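Local coordinates for protein arginine decarboxylase (Campylobacter jejuni subsp. jejuni, PDB 3NZP) that probably catalyses the pyridoxal-phosphate-dependent decarboxylation of arginine to agmatine, a step in polyamine and spermidine biosynthesis, at residues Glu60-Asn65 / Gly77-Val82; Gly273-Glu278 / Tyr290-Tyr295; Asp298-Leu303 / Pro315-Glu320. All coordinates share one frame; numbering follows the deposited sequence.

How the contacts relate
The three contacts follow one another along the chain, and none encloses or crosses another. Contact 1 comes first and closes the connection from helix 52-72 to strand 79-84, the first strand of the barrel. Contact 2 closes the long loop between strand 268-272 and helix 292-309. Contact 3 closes the connection from that helix to strand 316-319, the eighth strand. Strands 79-84 and 316-319 are neighbours, so contacts 1 and 3 meet where the barrel shuts. Leu-292 of contact 2 packs on helix 52-72 beside Asn-61 and Asn-65. Contacts 2 and 3 share helix 292-309, and both reach the pyridoxal phosphate.

Contact 1. Residues Glu60-Asn65 / Gly77-Val82; sequences ENIYGN and GGFNAV
Helix 60-65 runs nearly antiparallel to strand 79-82, at 155°, with the axes 9.4 Å apart. Tyr-63 and Ala-81 have the nearest CA atoms. Tyr-63 is the main bridge. Its CG lies anti to the carbonyl carbon (chi1 -82°), and the ring reaches from the helix to the strand backbone. There its OH accepts a hydrogen bond from Ala-81 N at 2.8 Å. The CB of Ala-81 touches the same ring obliquely, 3.4 Å from Tyr-63 CE1.

Phe-79 points its CB toward the helix and meets one face of Tyr-63 with its edge. This is a T-shaped pair, with planes at 80° and centroids 4.9 Å apart. Phe-79 CE1 does the touching and sits off-centre over the tyrosine ring. Helix and strand belong to the TIM-type barrel of the pyridoxal-binding domain: strand 79-84 is the first of its eight parallel strands, and helix 52-72 packs outside it.

At the next carbon of the same rim, Ile-62 brings its CG2 branch to 3.7 Å from Phe-79 CZ. These two side chains cross at about a right angle. Ile-62 also touches Ile-319 of the neighbouring strand 316-319. Asn-80 points its CB away from the helix, and its ND2 is hydrogen-bonded to Asn-105 O. Phe-66 stacks on Phe-79.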
loop_
_atom_site.group_PDB
_atom_site.type_symbol
_atom_site.label_atom_id
_atom_site.label_comp_id
_atom_site.label_asym_id
_atom_site.label_seq_id
_atom_site.Cartn_x
_atom_site.Cartn_y
_atom_site.Cartn_z
ATOM N N GLU B 60 17.597 24.129 -6.247
ATOM C CA GLU B 60 17.903 25.547 -6.290
ATOM C C GLU B 60 16.669 26.369 -5.980
ATOM O O GLU B 60 16.755 27.552 -5.657
ATOM C CB GLU B 60 18.496 25.945 -7.647
ATOM C CG GLU B 60 17.822 25.346 -8.858
ATOM C CD GLU B 60 18.664 25.506 -10.132
ATOM O OE1 GLU B 60 19.841 25.053 -10.142
ATOM O OE2 GLU B 60 18.142 26.076 -11.124
ATOM N N ASN B 61 15.514 25.737 -6.055
ATOM C CA ASN B 61 14.290 26.438 -5.753
ATOM C C ASN B 61 14.159 26.546 -4.226
ATOM O O ASN B 61 13.747 27.576 -3.710
ATOM C CB ASN B 61 13.127 25.691 -6.386
ATOM C CG ASN B 61 11.842 26.470 -6.331
ATOM O OD1 ASN B 61 11.825 27.685 -6.537
ATOM N ND2 ASN B 61 10.742 25.772 -6.063
ATOM N N ILE B 62 14.537 25.493 -3.507
ATOM C CA ILE B 62 14.478 25.509 -2.049
ATOM C C ILE B 62 15.529 26.482 -1.524
ATOM O O ILE B 62 15.199 27.446 -0.830
ATOM C CB ILE B 62 14.733 24.104 -1.451
ATOM C CG1 ILE B 62 13.576 23.174 -1.814
ATOM C CG2 ILE B 62 14.847 24.172 0.065
ATOM C CD1 ILE B 62 13.753 21.773 -1.317
ATOM N N TYR B 63 16.792 26.243 -1.861
ATOM C CA TYR B 63 17.855 27.139 -1.421
ATOM C C TYR B 63 17.574 28.575 -1.876
ATOM O O TYR B 63 17.825 29.534 -1.140
ATOM C CB TYR B 63 19.200 26.658 -1.956
ATOM C CG TYR B 63 19.775 25.567 -1.108
ATOM C CD1 TYR B 63 19.383 24.240 -1.262
ATOM C CD2 TYR B 63 20.675 25.875 -0.098
ATOM C CE1 TYR B 63 19.882 23.243 -0.421
ATOM C CE2 TYR B 63 21.173 24.899 0.743
ATOM C CZ TYR B 63 20.777 23.589 0.580
ATOM O OH TYR B 63 21.296 22.656 1.446
ATOM N N GLY B 64 17.032 28.706 -3.084
ATOM C CA GLY B 64 16.707 30.014 -3.620
ATOM C C GLY B 64 15.789 30.808 -2.711
ATOM O O GLY B 64 16.102 31.934 -2.334
ATOM N N ASN B 65 14.658 30.220 -2.341
ATOM C CA ASN B 65 13.715 30.907 -1.480
ATOM C C ASN B 65 14.226 31.175 -0.078
ATOM O O ASN B 65 14.044 32.264 0.452
ATOM C CB ASN B 65 12.417 30.122 -1.378
ATOM C CG ASN B 65 11.548 30.311 -2.577
ATOM O OD1 ASN B 65 11.816 29.755 -3.634
ATOM N ND2 ASN B 65 10.505 31.128 -2.434
ATOM N N GLY B 77 21.797 33.474 10.892
ATOM C CA GLY B 77 21.939 32.028 10.906
ATOM C C GLY B 77 22.008 31.467 9.504
ATOM O O GLY B 77 21.564 32.108 8.546
ATOM N N GLY B 78 22.568 30.269 9.387
ATOM C CA GLY B 78 22.684 29.641 8.090
ATOM C C GLY B 78 21.520 28.716 7.795
ATOM O O GLY B 78 20.678 28.457 8.666
ATOM N N PHE B 79 21.487 28.214 6.562
ATOM C CA PHE B 79 20.444 27.305 6.103
ATOM C C PHE B 79 21.015 26.072 5.448
ATOM O O PHE B 79 22.026 26.137 4.756
ATOM C CB PHE B 79 19.531 28.003 5.106
ATOM C CG PHE B 79 18.639 27.071 4.349
ATOM C CD1 PHE B 79 19.015 26.587 3.098
ATOM C CD2 PHE B 79 17.420 26.680 4.882
ATOM C CE1 PHE B 79 18.180 25.724 2.386
ATOM C CE2 PHE B 79 16.578 25.819 4.185
ATOM C CZ PHE B 79 16.957 25.341 2.931
ATOM N N ASN B 80 20.353 24.942 5.660
ATOM C CA ASN B 80 20.787 23.680 5.080
ATOM C C ASN B 80 19.606 22.753 4.839
ATOM O O ASN B 80 18.705 22.630 5.679
ATOM C CB ASN B 80 21.795 23.000 5.998
ATOM C CG ASN B 80 23.030 22.548 5.254
ATOM O OD1 ASN B 80 24.085 23.188 5.344
ATOM N ND2 ASN B 80 22.906 21.452 4.492
ATOM N N ALA B 81 19.629 22.097 3.682
ATOM C CA ALA B 81 18.580 21.158 3.286
ATOM C C ALA B 81 19.048 19.711 3.392
ATOM O O ALA B 81 20.192 19.387 3.079
ATOM C CB ALA B 81 18.148 21.446 1.861
ATOM N N VAL B 82 18.158 18.842 3.840
ATOM C CA VAL B 82 18.497 17.439 3.953
ATOM C C VAL B 82 17.421 16.599 3.263
ATOM O O VAL B 82 16.233 16.937 3.312
ATOM C CB VAL B 82 18.607 17.016 5.422
ATOM C CG1 VAL B 82 19.124 15.596 5.508
ATOM C CG2 VAL B 82 19.549 17.951 6.153
#

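Contact 2. Residues Gly273-Glu278 / Tyr290-Tyr295; sequences GGLAVE and YTLREY. With PLP (pyridoxal-5'-phosphate), chain E.
The loop 273-278 passes the start of helix 292-295, with the CA atoms of Leu-275 and Leu-292 7.8 Å apart and those of Ala-276 and Tyr-290 8.7 Å apart. Tyr-290 makes the polar bond between the segments. Its OH accepts from Ala-276 N at 2.9 Å, with an N-H...O angle of 159°. The CB of Ala-276 lies close to the same hydroxyl. The tyrosine CG stands between the backbone N and the carbonyl carbon (chi1 61°), and from there the ring extends to the loop. Tyr-290 OH is also hydrogen-bonded to Ile-238 O, so this buried hydroxyl has two backbone partners.

Leu-275 carries the apolar part of the contact and uses a different carbon for each neighbour. Its CD2 approaches Tyr-290 CE1 obliquely at 4.2 Å. Its CD1 faces Leu-292 CG. Its CG lies over one face of the Tyr-295 ring, toward the rim, 4.3 Å from Tyr-295 CD1. Phe-324 of helix 323-326 packs on both Leu-275 and Leu-292.

The helix start is fixed by a capping box. Thr-291 is the N-cap, and its OG1 accepts from Glu-294 N at 3.0 Å. The return bond, from Thr-291 N to Glu-294 OE2, is weak.

At the other end of the loop, Gly-274 N donates to the phosphate oxygen O1P of the cofactor at 3.0 Å, with an N-H...O angle of 152°. Gly-273 N comes near the pyridine carbon C6. Gly-322 N, Arg-323 N, Ser-236 OG and Tyr-519 OH also bond the cofactor. The arrangement is the glycine-rich phosphate-binding loop after the seventh barrel strand, as in other fold-type III pyridoxal-phosphate decarboxylases.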
loop_
_atom_site.group_PDB
_atom_site.type_symbol
_atom_site.label_atom_id
_atom_site.label_comp_id
_atom_site.label_asym_id
_atom_site.label_seq_id
_atom_site.Cartn_x
_atom_site.Cartn_y
_atom_site.Cartn_z
ATOM N N GLY B 273 10.263 17.528 7.840
ATOM C CA GLY B 273 9.553 17.642 6.578
ATOM C C GLY B 273 8.259 18.394 6.747
ATOM O O GLY B 273 8.072 19.102 7.742
ATOM N N GLY B 274 7.362 18.252 5.777
ATOM C CA GLY B 274 6.077 18.933 5.877
ATOM C C GLY B 274 5.751 19.904 4.760
ATOM O O GLY B 274 4.580 20.161 4.493
ATOM N N LEU B 275 6.783 20.458 4.131
ATOM C CA LEU B 275 6.600 21.388 3.029
ATOM C C LEU B 275 5.685 20.650 2.068
ATOM O O LEU B 275 6.049 19.584 1.558
ATOM C CB LEU B 275 7.938 21.655 2.356
ATOM C CG LEU B 275 8.122 23.024 1.711
ATOM C CD1 LEU B 275 9.316 22.957 0.767
ATOM C CD2 LEU B 275 6.863 23.425 0.959
ATOM N N ALA B 276 4.497 21.203 1.831
ATOM C CA ALA B 276 3.526 20.560 0.950
ATOM C C ALA B 276 3.822 20.739 -0.532
ATOM O O ALA B 276 4.546 21.648 -0.940
ATOM C CB ALA B 276 2.130 21.059 1.277
ATOM N N VAL B 277 3.258 19.853 -1.343
ATOM C CA VAL B 277 3.432 19.919 -2.793
ATOM C C VAL B 277 2.075 20.208 -3.433
ATOM O O VAL B 277 1.051 19.732 -2.947
ATOM C CB VAL B 277 3.983 18.575 -3.346
ATOM C CG1 VAL B 277 3.783 18.492 -4.849
ATOM C CG2 VAL B 277 5.462 18.451 -3.014
ATOM N N GLU B 278 2.057 20.994 -4.506
ATOM C CA GLU B 278 0.790 21.282 -5.163
ATOM C C GLU B 278 0.411 20.168 -6.142
ATOM O O GLU B 278 1.045 20.017 -7.185
ATOM C CB GLU B 278 0.855 22.607 -5.914
ATOM C CG GLU B 278 -0.497 22.998 -6.478
ATOM C CD GLU B 278 -1.557 23.057 -5.386
ATOM O OE1 GLU B 278 -1.413 23.898 -4.465
ATOM O OE2 GLU B 278 -2.518 22.255 -5.442
ATOM N N TYR B 290 -0.469 27.759 1.154
ATOM C CA TYR B 290 0.655 28.729 1.362
ATOM C C TYR B 290 1.745 28.618 0.274
ATOM O O TYR B 290 1.774 27.606 -0.457
ATOM C CB TYR B 290 1.309 28.563 2.736
ATOM C CG TYR B 290 1.904 27.192 2.936
ATOM C CD1 TYR B 290 3.224 26.925 2.628
ATOM C CD2 TYR B 290 1.153 26.164 3.435
ATOM C CE1 TYR B 290 3.797 25.622 2.832
ATOM C CE2 TYR B 290 1.668 24.871 3.652
ATOM C CZ TYR B 290 2.985 24.595 3.348
ATOM O OH TYR B 290 3.472 23.346 3.558
ATOM N N THR B 291 2.677 29.557 0.131
ATOM C CA THR B 291 3.731 29.424 -0.917
ATOM C C THR B 291 5.084 29.040 -0.305
ATOM O O THR B 291 5.271 29.134 0.905
ATOM C CB THR B 291 3.919 30.743 -1.690
ATOM O OG1 THR B 291 4.617 31.686 -0.871
ATOM C CG2 THR B 291 2.576 31.322 -2.084
ATOM N N LEU B 292 6.029 28.619 -1.136
ATOM C CA LEU B 292 7.337 28.240 -0.615
ATOM C C LEU B 292 7.962 29.446 0.084
ATOM O O LEU B 292 8.469 29.336 1.203
ATOM C CB LEU B 292 8.262 27.774 -1.745
ATOM C CG LEU B 292 9.398 26.818 -1.358
ATOM C CD1 LEU B 292 10.442 26.825 -2.461
ATOM C CD2 LEU B 292 10.038 27.228 -0.048
ATOM N N ARG B 293 7.903 30.600 -0.580
ATOM C CA ARG B 293 8.460 31.837 -0.041
ATOM C C ARG B 293 7.822 32.175 1.304
ATOM O O ARG B 293 8.508 32.604 2.234
ATOM C CB ARG B 293 8.257 32.990 -1.042
ATOM C CG ARG B 293 8.934 34.303 -0.652
ATOM C CD ARG B 293 10.411 34.098 -0.366
ATOM N NE ARG B 293 11.053 35.261 0.247
ATOM C CZ ARG B 293 11.589 36.280 -0.419
ATOM N NH1 ARG B 293 12.141 37.277 0.256
ATOM N NH2 ARG B 293 11.584 36.301 -1.749
ATOM N N GLU B 294 6.511 31.968 1.397
ATOM C CA GLU B 294 5.781 32.233 2.630
ATOM C C GLU B 294 6.330 31.331 3.734
ATOM O O GLU B 294 6.593 31.770 4.859
ATOM C CB GLU B 294 4.291 31.973 2.429
ATOM C CG GLU B 294 3.480 32.242 3.669
ATOM C CD GLU B 294 1.980 32.252 3.417
ATOM O OE1 GLU B 294 1.235 32.574 4.366
ATOM O OE2 GLU B 294 1.541 31.943 2.286
ATOM N N TYR B 295 6.511 30.059 3.399
ATOM C CA TYR B 295 7.046 29.095 4.342
ATOM C C TYR B 295 8.428 29.572 4.790
ATOM O O TYR B 295 8.721 29.628 5.984
ATOM C CB TYR B 295 7.115 27.723 3.675
ATOM C CG TYR B 295 7.776 26.648 4.497
ATOM C CD1 TYR B 295 9.110 26.321 4.297
ATOM C CD2 TYR B 295 7.071 25.963 5.472
ATOM C CE1 TYR B 295 9.724 25.334 5.050
ATOM C CE2 TYR B 295 7.672 24.977 6.234
ATOM C CZ TYR B 295 9.003 24.666 6.020
ATOM O OH TYR B 295 9.631 23.703 6.788
HETATM N N1 PLP E . 11.812 14.159 8.390
HETATM C C2 PLP E . 11.600 13.059 9.119
HETATM C C2A PLP E . 12.258 12.935 10.466
HETATM C C3 PLP E . 10.780 12.008 8.610
HETATM O O3 PLP E . 10.564 10.872 9.351
HETATM C C4 PLP E . 10.158 12.187 7.300
HETATM C C4A PLP E . 9.288 11.143 6.723
HETATM C C5 PLP E . 10.440 13.409 6.576
HETATM C C6 PLP E . 11.269 14.367 7.176
HETATM C C5A PLP E . 9.845 13.681 5.187
HETATM O O4P PLP E . 8.744 14.606 5.257
HETATM P P PLP E . 8.190 14.851 3.752
HETATM O O1P PLP E . 7.265 15.999 3.775
HETATM O O2P PLP E . 9.385 15.171 2.736
HETATM O O3P PLP E . 7.396 13.558 3.246
#

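Contact 3. Residues Asp298-Leu303 / Pro315-Glu320; sequences DVVFIL and PDIFIE. With PLP (pyridoxal-5'-phosphate), chain E.
Contact between Ile-317 and the side chains of Val-299, Val-300 and Leu-303 joins helix 298-303 to strand 316-319. The axes are 10.3 Å apart at 143°, and the contact between helix and strand is wholly apolar. Ile-317 has its CG1 anti to the carbonyl carbon (chi1 -60°), and the chain runs on extended, so CD1 reaches the helix and touches both valines. It lies 3.8 Å from Val-299 CG1 and 4.0 Å from Val-300 CG2. Val-300 crosses it at about a right angle, whereas Val-299 meets it at a slant. One turn along, Leu-303 CD1 touches two residues at once. It packs on Ile-317 CG1 at 3.8 Å and on the ring carbon Pro-315 CG at 4.1 Å. Phe-66 of helix 52-72 packs on Val-299, and Tyr-75 covers Val-300 and Leu-303.

The polar contact with the cofactor lies at the far end of the strand segment, away from the helix. Glu-320 OE1 is 2.9 Å from the pyridine nitrogen N1 of the cofactor. Its other oxygen, OE2, is hydrogen-bonded to Asn-270 and Thr-130, which would help hold the carboxylate in place. A carboxylate at the pyridine nitrogen is a feature of fold-type III enzymes. Helix 292-309 and strand 316-319 thus form the last helix-to-strand step of the TIM-type barrel, whose eighth strand leads directly into the cofactor pocket.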
loop_
_atom_site.group_PDB
_atom_site.type_symbol
_atom_site.label_atom_id
_atom_site.label_comp_id
_atom_site.label_asym_id
_atom_site.label_seq_id
_atom_site.Cartn_x
_atom_site.Cartn_y
_atom_site.Cartn_z
ATOM N N ASP B 298 8.253 32.905 6.819
ATOM C CA ASP B 298 7.743 32.592 8.144
ATOM C C ASP B 298 8.818 31.965 9.025
ATOM O O ASP B 298 8.982 32.357 10.179
ATOM C CB ASP B 298 6.528 31.679 8.044
ATOM C CG ASP B 298 5.299 32.419 7.579
ATOM O OD1 ASP B 298 4.262 31.775 7.281
ATOM O OD2 ASP B 298 5.368 33.659 7.513
ATOM N N VAL B 299 9.561 31.001 8.493
ATOM C CA VAL B 299 10.602 30.355 9.287
ATOM C C VAL B 299 11.642 31.355 9.746
ATOM O O VAL B 299 11.933 31.460 10.939
ATOM C CB VAL B 299 11.312 29.215 8.504
ATOM C CG1 VAL B 299 12.485 28.657 9.311
ATOM C CG2 VAL B 299 10.322 28.106 8.201
ATOM N N VAL B 300 12.189 32.109 8.804
ATOM C CA VAL B 300 13.214 33.084 9.135
ATOM C C VAL B 300 12.722 34.153 10.097
ATOM O O VAL B 300 13.451 34.582 10.988
ATOM C CB VAL B 300 13.730 33.766 7.881
ATOM C CG1 VAL B 300 14.765 34.802 8.258
ATOM C CG2 VAL B 300 14.320 32.737 6.954
ATOM N N PHE B 301 11.484 34.586 9.914
ATOM C CA PHE B 301 10.934 35.619 10.778
ATOM C C PHE B 301 10.716 35.113 12.198
ATOM O O PHE B 301 11.266 35.672 13.141
ATOM C CB PHE B 301 9.632 36.135 10.181
ATOM C CG PHE B 301 9.022 37.280 10.931
ATOM C CD1 PHE B 301 8.156 37.049 11.997
ATOM C CD2 PHE B 301 9.261 38.591 10.533
ATOM C CE1 PHE B 301 7.525 38.110 12.647
ATOM C CE2 PHE B 301 8.638 39.656 11.176
ATOM C CZ PHE B 301 7.766 39.416 12.234
ATOM N N ILE B 302 9.929 34.053 12.348
ATOM C CA ILE B 302 9.654 33.498 13.667
ATOM C C ILE B 302 10.933 33.297 14.471
ATOM O O ILE B 302 11.008 33.655 15.650
ATOM C CB ILE B 302 8.954 32.127 13.582
ATOM C CG1 ILE B 302 7.677 32.218 12.739
ATOM C CG2 ILE B 302 8.624 31.635 14.994
ATOM C CD1 ILE B 302 6.602 33.095 13.346
ATOM N N LEU B 303 11.942 32.717 13.834
ATOM C CA LEU B 303 13.196 32.464 14.531
ATOM C C LEU B 303 13.916 33.758 14.898
ATOM O O LEU B 303 14.369 33.916 16.029
ATOM C CB LEU B 303 14.103 31.561 13.695
ATOM C CG LEU B 303 13.583 30.136 13.471
ATOM C CD1 LEU B 303 14.573 29.400 12.586
ATOM C CD2 LEU B 303 13.394 29.411 14.801
ATOM N N PRO B 315 19.548 30.700 15.334
ATOM C CA PRO B 315 19.886 29.311 14.978
ATOM C C PRO B 315 20.072 29.022 13.488
ATOM O O PRO B 315 19.688 29.814 12.632
ATOM C CB PRO B 315 18.719 28.528 15.566
ATOM C CG PRO B 315 17.574 29.470 15.358
ATOM C CD PRO B 315 18.159 30.780 15.829
ATOM N N ASP B 316 20.682 27.885 13.187
ATOM C CA ASP B 316 20.877 27.485 11.803
ATOM C C ASP B 316 19.634 26.737 11.391
ATOM O O ASP B 316 19.148 25.874 12.116
ATOM C CB ASP B 316 22.101 26.587 11.671
ATOM C CG ASP B 316 23.403 27.381 11.653
ATOM O OD1 ASP B 316 24.454 26.827 12.050
ATOM O OD2 ASP B 316 23.375 28.562 11.227
ATOM N N ILE B 317 19.111 27.071 10.227
ATOM C CA ILE B 317 17.901 26.428 9.760
ATOM C C ILE B 317 18.185 25.131 9.020
ATOM O O ILE B 317 19.007 25.104 8.114
ATOM C CB ILE B 317 17.124 27.367 8.845
ATOM C CG1 ILE B 317 16.757 28.639 9.609
ATOM C CG2 ILE B 317 15.906 26.652 8.300
ATOM C CD1 ILE B 317 16.123 29.703 8.766
ATOM N N PHE B 318 17.506 24.058 9.418
ATOM C CA PHE B 318 17.643 22.751 8.771
ATOM C C PHE B 318 16.265 22.204 8.413
ATOM O O PHE B 318 15.427 22.023 9.303
ATOM C CB PHE B 318 18.306 21.746 9.708
ATOM C CG PHE B 318 19.786 21.642 9.551
ATOM C CD1 PHE B 318 20.615 22.667 9.982
ATOM C CD2 PHE B 318 20.359 20.521 8.966
ATOM C CE1 PHE B 318 21.996 22.570 9.838
ATOM C CE2 PHE B 318 21.738 20.420 8.819
ATOM C CZ PHE B 318 22.554 21.448 9.253
ATOM N N ILE B 319 16.020 21.945 7.129
ATOM C CA ILE B 319 14.732 21.380 6.722
ATOM C C ILE B 319 14.957 20.021 6.063
ATOM O O ILE B 319 15.974 19.805 5.400
ATOM C CB ILE B 319 13.972 22.263 5.719
ATOM C CG1 ILE B 319 14.733 22.341 4.411
ATOM C CG2 ILE B 319 13.792 23.658 6.251
ATOM C CD1 ILE B 319 13.945 22.978 3.325
ATOM N N GLU B 320 14.025 19.092 6.262
ATOM C CA GLU B 320 14.145 17.761 5.669
ATOM C C GLU B 320 12.943 17.492 4.750
ATOM O O GLU B 320 12.275 16.467 4.852
ATOM C CB GLU B 320 14.239 16.691 6.765
ATOM C CG GLU B 320 15.293 16.976 7.836
ATOM C CD GLU B 320 15.390 15.878 8.909
ATOM O OE1 GLU B 320 14.358 15.250 9.227
ATOM O OE2 GLU B 320 16.502 15.655 9.446
HETATM N N1 PLP E . 11.812 14.159 8.390
HETATM C C2 PLP E . 11.600 13.059 9.119
HETATM C C2A PLP E . 12.258 12.935 10.466
HETATM C C3 PLP E . 10.780 12.008 8.610
HETATM O O3 PLP E . 10.564 10.872 9.351
HETATM C C4 PLP E . 10.158 12.187 7.300
HETATM C C4A PLP E . 9.288 11.143 6.723
HETATM C C5 PLP E . 10.440 13.409 6.576
HETATM C C6 PLP E . 11.269 14.367 7.176
HETATM C C5A PLP E . 9.845 13.681 5.187
HETATM O O4P PLP E . 8.744 14.606 5.257
HETATM P P PLP E . 8.190 14.851 3.752
HETATM O O1P PLP E . 7.265 15.999 3.775
HETATM O O2P PLP E . 9.385 15.171 2.736
HETATM O O3P PLP E . 7.396 13.558 3.246
#